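Local coordinates for Iron(III) ABC transporter, periplasmic iron-compound-binding protein (Vibrio cholerae, PDB 3TEF) that probably binds iron-loaded catecholate siderophores in the periplasm and delivers them to an ABC transporter for iron uptake, at residues A[20-32]-A[40-53]. Numbering follows the deposited sequence.
Sequences QRVVVIGVGALDA and PVAVSKFDGTPDYL
Leu30, on the helix that follows strand 22-25, packs into the apolar centre between Pro40, Val43 and Leu53. Leu30 CD1 lies 4.0 Å from Val43 CG1, and the two side chains cross at about a right angle; the same methyl meets the Pro40 ring. Leu53 CD1 then bridges Leu30 and Val27. Val27 sets CG1 anti to its backbone N (chi1 -180°), and this branch touches CD of the Pro50 ring at 3.6 Å. Its other methyl, CG2, approaches the Phe46 ring obliquely.

Beside this core the backbones run parallel. Val41 N donates to Val22 O, Val24 N to Ala42 O (3.0 Å) and Ser44 N to Val24 O. Val23 packs beside Val41 and Ala42, while Val24 CG2 touches Pro40 CB. Ser44 turns OG between its own N and carbonyl carbon (chi1 50°). There Ser44 OG accepts a nearly straight hydrogen bond from Gly26 N (3.0 Å, 167° at the hydrogen), tying the N-cap residue of the helix to segment 40-53.

At the polar edge, Tyr52 OH makes a weak hydrogen bond to Asp31 OD2 (2.7 Å). The Asp31 carboxylate also accepts from the backbone N of Lys268 and Ala269, and Tyr52 OH pairs with Asn258. At the other end, Val41 CG1 lies over one face of the Arg21 guanidinium, toward its rim, and Arg21 NE bonds to Gln78 O.

The contact joins the elements of a beta-alpha-beta unit: strand 22-25, helix 27-35 and strand 42-43. Strand 42-43 edges a parallel four-stranded sheet, with strand 82-85 across strand 22-25 from it. Helices 257-262 and 267-279 pack against the Val27 and Asp31 end.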
loop_
_atom_site.group_PDB
_atom_site.type_symbol
_atom_site.label_atom_id
_atom_site.label_comp_id
_atom_site.label_asym_id
_atom_site.label_seq_id
_atom_site.Cartn_x
_atom_site.Cartn_y
_atom_site.Cartn_z
ATOM N N GLN A 20 -7.408 9.537 22.351
ATOM C CA GLN A 20 -8.167 10.695 21.890
ATOM C C GLN A 20 -7.401 11.547 20.891
ATOM O O GLN A 20 -7.993 12.145 19.986
ATOM C CB GLN A 20 -8.619 11.540 23.084
ATOM C CG GLN A 20 -9.619 10.822 23.978
ATOM C CD GLN A 20 -10.820 10.311 23.199
ATOM O OE1 GLN A 20 -11.035 9.100 23.077
ATOM N NE2 GLN A 20 -11.609 11.235 22.664
ATOM N N ARG A 21 -6.089 11.606 21.063
ATOM C CA ARG A 21 -5.224 12.402 20.199
ATOM C C ARG A 21 -4.299 11.474 19.417
ATOM O O ARG A 21 -3.386 10.866 19.977
ATOM C CB ARG A 21 -4.419 13.411 21.027
ATOM C CG ARG A 21 -5.293 14.394 21.814
ATOM C CD ARG A 21 -4.452 15.414 22.570
ATOM N NE ARG A 21 -3.665 16.221 21.644
ATOM C CZ ARG A 21 -4.153 17.230 20.928
ATOM N NH1 ARG A 21 -5.441 17.561 21.019
ATOM N NH2 ARG A 21 -3.355 17.902 20.113
ATOM N N VAL A 22 -4.564 11.343 18.127
ATOM C CA VAL A 22 -3.822 10.421 17.277
ATOM C C VAL A 22 -3.049 11.207 16.226
ATOM O O VAL A 22 -3.613 12.054 15.535
ATOM C CB VAL A 22 -4.772 9.444 16.559
ATOM C CG1 VAL A 22 -3.986 8.455 15.703
ATOM C CG2 VAL A 22 -5.641 8.726 17.572
ATOM N N VAL A 23 -1.757 10.918 16.115
ATOM C CA VAL A 23 -0.909 11.497 15.080
ATOM C C VAL A 23 -0.652 10.388 14.066
ATOM O O VAL A 23 -0.365 9.249 14.447
ATOM C CB VAL A 23 0.428 11.977 15.684
ATOM C CG1 VAL A 23 1.460 12.289 14.594
ATOM C CG2 VAL A 23 0.193 13.182 16.568
ATOM N N VAL A 24 -0.765 10.707 12.780
ATOM C CA VAL A 24 -0.609 9.689 11.751
ATOM C C VAL A 24 0.441 10.099 10.721
ATOM O O VAL A 24 0.355 11.181 10.116
ATOM C CB VAL A 24 -1.953 9.399 11.029
ATOM C CG1 VAL A 24 -1.777 8.262 10.038
ATOM C CG2 VAL A 24 -3.045 9.063 12.040
ATOM N N ILE A 25 1.427 9.227 10.519
ATOM C CA ILE A 25 2.388 9.408 9.439
ATOM C C ILE A 25 2.200 8.266 8.436
ATOM O O ILE A 25 2.143 7.099 8.826
ATOM C CB ILE A 25 3.819 9.405 9.977
ATOM C CG1 ILE A 25 4.006 10.625 10.891
ATOM C CG2 ILE A 25 4.805 9.463 8.822
ATOM C CD1 ILE A 25 5.316 10.620 11.662
ATOM N N GLY A 26 2.081 8.599 7.152
ATOM C CA GLY A 26 1.851 7.583 6.132
ATOM C C GLY A 26 0.431 7.652 5.576
ATOM O O GLY A 26 -0.534 7.795 6.329
ATOM N N VAL A 27 0.306 7.510 4.262
ATOM C CA VAL A 27 -0.994 7.628 3.600
ATOM C C VAL A 27 -1.865 6.405 3.829
ATOM O O VAL A 27 -3.087 6.517 3.898
ATOM C CB VAL A 27 -0.822 7.887 2.097
ATOM C CG1 VAL A 27 -2.192 8.017 1.407
ATOM C CG2 VAL A 27 0.024 9.137 1.880
ATOM N N GLY A 28 -1.246 5.228 3.952
ATOM C CA GLY A 28 -2.024 4.020 4.158
ATOM C C GLY A 28 -2.665 4.010 5.533
ATOM O O GLY A 28 -3.839 3.645 5.680
ATOM N N ALA A 29 -1.878 4.401 6.539
ATOM C CA ALA A 29 -2.364 4.538 7.907
ATOM C C ALA A 29 -3.492 5.579 7.977
ATOM O O ALA A 29 -4.537 5.339 8.580
ATOM C CB ALA A 29 -1.223 4.923 8.841
ATOM N N LEU A 30 -3.280 6.721 7.333
ATOM C CA LEU A 30 -4.303 7.774 7.314
ATOM C C LEU A 30 -5.605 7.305 6.625
ATOM O O LEU A 30 -6.713 7.525 7.135
ATOM C CB LEU A 30 -3.735 9.042 6.664
ATOM C CG LEU A 30 -4.649 10.274 6.662
ATOM C CD1 LEU A 30 -5.162 10.599 8.053
ATOM C CD2 LEU A 30 -3.890 11.463 6.090
ATOM N N ASP A 31 -5.469 6.639 5.477
ATOM C CA ASP A 31 -6.595 6.016 4.775
ATOM C C ASP A 31 -7.407 5.114 5.710
ATOM O O ASP A 31 -8.610 5.304 5.872
ATOM C CB ASP A 31 -6.040 5.245 3.568
ATOM C CG ASP A 31 -7.063 4.395 2.842
ATOM O OD1 ASP A 31 -8.137 4.019 3.381
ATOM O OD2 ASP A 31 -6.743 4.054 1.694
ATOM N N ALA A 32 -6.763 4.134 6.344
ATOM C CA ALA A 32 -7.537 3.199 7.156
ATOM C C ALA A 32 -8.136 3.896 8.376
ATOM O O ALA A 32 -9.296 3.674 8.734
ATOM C CB ALA A 32 -6.675 1.993 7.568
ATOM N N PRO A 40 -7.558 12.322 13.160
ATOM C CA PRO A 40 -6.259 12.580 13.800
ATOM C C PRO A 40 -6.081 14.056 14.118
ATOM O O PRO A 40 -6.808 14.896 13.565
ATOM C CB PRO A 40 -5.254 12.183 12.722
ATOM C CG PRO A 40 -5.990 12.470 11.433
ATOM C CD PRO A 40 -7.433 12.080 11.711
ATOM N N VAL A 41 -5.131 14.359 14.994
ATOM C CA VAL A 41 -4.822 15.731 15.361
ATOM C C VAL A 41 -3.657 16.324 14.567
ATOM O O VAL A 41 -3.489 17.545 14.532
ATOM C CB VAL A 41 -4.541 15.884 16.875
ATOM C CG1 VAL A 41 -5.760 15.473 17.693
ATOM C CG2 VAL A 41 -3.305 15.089 17.288
ATOM N N ALA A 42 -2.867 15.464 13.930
ATOM C CA ALA A 42 -1.735 15.893 13.116
ATOM C C ALA A 42 -1.389 14.777 12.135
ATOM O O ALA A 42 -1.608 13.595 12.429
ATOM C CB ALA A 42 -0.541 16.229 13.991
ATOM N N VAL A 43 -0.894 15.155 10.960
ATOM C CA VAL A 43 -0.653 14.196 9.888
ATOM C C VAL A 43 0.585 14.547 9.091
ATOM O O VAL A 43 0.968 15.715 8.998
ATOM C CB VAL A 43 -1.845 14.117 8.909
ATOM C CG1 VAL A 43 -3.097 13.666 9.641
ATOM C CG2 VAL A 43 -2.069 15.474 8.219
ATOM N N SER A 44 1.211 13.539 8.500
ATOM C CA SER A 44 2.273 13.827 7.552
ATOM C C SER A 44 1.672 14.559 6.357
ATOM O O SER A 44 0.457 14.525 6.131
ATOM C CB SER A 44 2.995 12.547 7.117
ATOM O OG SER A 44 2.064 11.566 6.719
ATOM N N LYS A 45 2.542 15.237 5.626
ATOM C CA LYS A 45 2.154 15.982 4.448
ATOM C C LYS A 45 2.946 15.427 3.280
ATOM O O LYS A 45 4.145 15.151 3.404
ATOM C CB LYS A 45 2.466 17.463 4.652
ATOM C CG LYS A 45 1.835 18.058 5.898
ATOM C CD LYS A 45 0.327 18.284 5.741
ATOM C CE LYS A 45 -0.280 18.778 7.048
ATOM N NZ LYS A 45 -1.675 19.320 6.833
ATOM N N PHE A 46 2.268 15.269 2.151
ATOM C CA PHE A 46 2.825 14.649 0.962
ATOM C C PHE A 46 2.115 15.261 -0.250
ATOM O O PHE A 46 0.884 15.341 -0.274
ATOM C CB PHE A 46 2.591 13.139 1.035
ATOM C CG PHE A 46 2.987 12.382 -0.203
ATOM C CD1 PHE A 46 4.263 12.488 -0.730
ATOM C CD2 PHE A 46 2.084 11.527 -0.816
ATOM C CE1 PHE A 46 4.625 11.758 -1.869
ATOM C CE2 PHE A 46 2.436 10.796 -1.947
ATOM C CZ PHE A 46 3.704 10.913 -2.477
ATOM N N ASP A 47 2.890 15.700 -1.239
ATOM C CA ASP A 47 2.331 16.379 -2.405
ATOM C C ASP A 47 1.359 15.486 -3.175
ATOM O O ASP A 47 0.429 15.982 -3.812
ATOM C CB ASP A 47 3.450 16.874 -3.327
ATOM C CG ASP A 47 4.160 18.104 -2.776
ATOM O OD1 ASP A 47 3.535 18.861 -1.997
ATOM O OD2 ASP A 47 5.344 18.315 -3.122
ATOM N N GLY A 48 1.571 14.174 -3.069
ATOM C CA GLY A 48 0.770 13.186 -3.764
ATOM C C GLY A 48 -0.411 12.608 -2.999
ATOM O O GLY A 48 -1.016 11.626 -3.441
ATOM N N THR A 49 -0.756 13.211 -1.868
ATOM C CA THR A 49 -1.916 12.759 -1.097
ATOM C C THR A 49 -3.155 12.591 -2.000
ATOM O O THR A 49 -3.454 13.477 -2.816
ATOM C CB THR A 49 -2.195 13.733 0.055
ATOM O OG1 THR A 49 -1.132 13.634 1.013
ATOM C CG2 THR A 49 -3.515 13.422 0.736
ATOM N N PRO A 50 -3.861 11.443 -1.888
ATOM C CA PRO A 50 -4.983 11.144 -2.780
ATOM C C PRO A 50 -6.208 12.003 -2.464
ATOM O O PRO A 50 -6.395 12.464 -1.329
ATOM C CB PRO A 50 -5.285 9.664 -2.502
ATOM C CG PRO A 50 -4.831 9.461 -1.071
ATOM C CD PRO A 50 -3.616 10.357 -0.906
ATOM N N ASP A 51 -7.041 12.210 -3.479
ATOM C CA ASP A 51 -8.235 13.018 -3.306
ATOM C C ASP A 51 -9.074 12.616 -2.109
ATOM O O ASP A 51 -9.573 13.482 -1.406
ATOM C CB ASP A 51 -9.105 12.983 -4.563
ATOM C CG ASP A 51 -8.589 13.893 -5.646
ATOM O OD1 ASP A 51 -7.679 14.702 -5.366
ATOM O OD2 ASP A 51 -9.111 13.805 -6.782
ATOM N N TYR A 52 -9.233 11.318 -1.859
ATOM C CA TYR A 52 -10.136 10.907 -0.790
ATOM C C TYR A 52 -9.653 11.308 0.609
ATOM O O TYR A 52 -10.397 11.154 1.582
ATOM C CB TYR A 52 -10.501 9.411 -0.863
ATOM C CG TYR A 52 -9.331 8.441 -0.706
ATOM C CD1 TYR A 52 -8.909 8.028 0.551
ATOM C CD2 TYR A 52 -8.670 7.944 -1.826
ATOM C CE1 TYR A 52 -7.841 7.144 0.690
ATOM C CE2 TYR A 52 -7.615 7.054 -1.700
ATOM C CZ TYR A 52 -7.209 6.665 -0.442
ATOM O OH TYR A 52 -6.151 5.784 -0.323
ATOM N N LEU A 53 -8.424 11.824 0.701
ATOM C CA LEU A 53 -7.872 12.329 1.966
ATOM C C LEU A 53 -7.542 13.826 1.894
ATOM O O LEU A 53 -6.769 14.348 2.695
ATOM C CB LEU A 53 -6.597 11.532 2.384
ATOM C CG LEU A 53 -6.833 10.037 2.611
ATOM C CD1 LEU A 53 -5.491 9.315 2.771
ATOM C CD2 LEU A 53 -7.724 9.796 3.831
#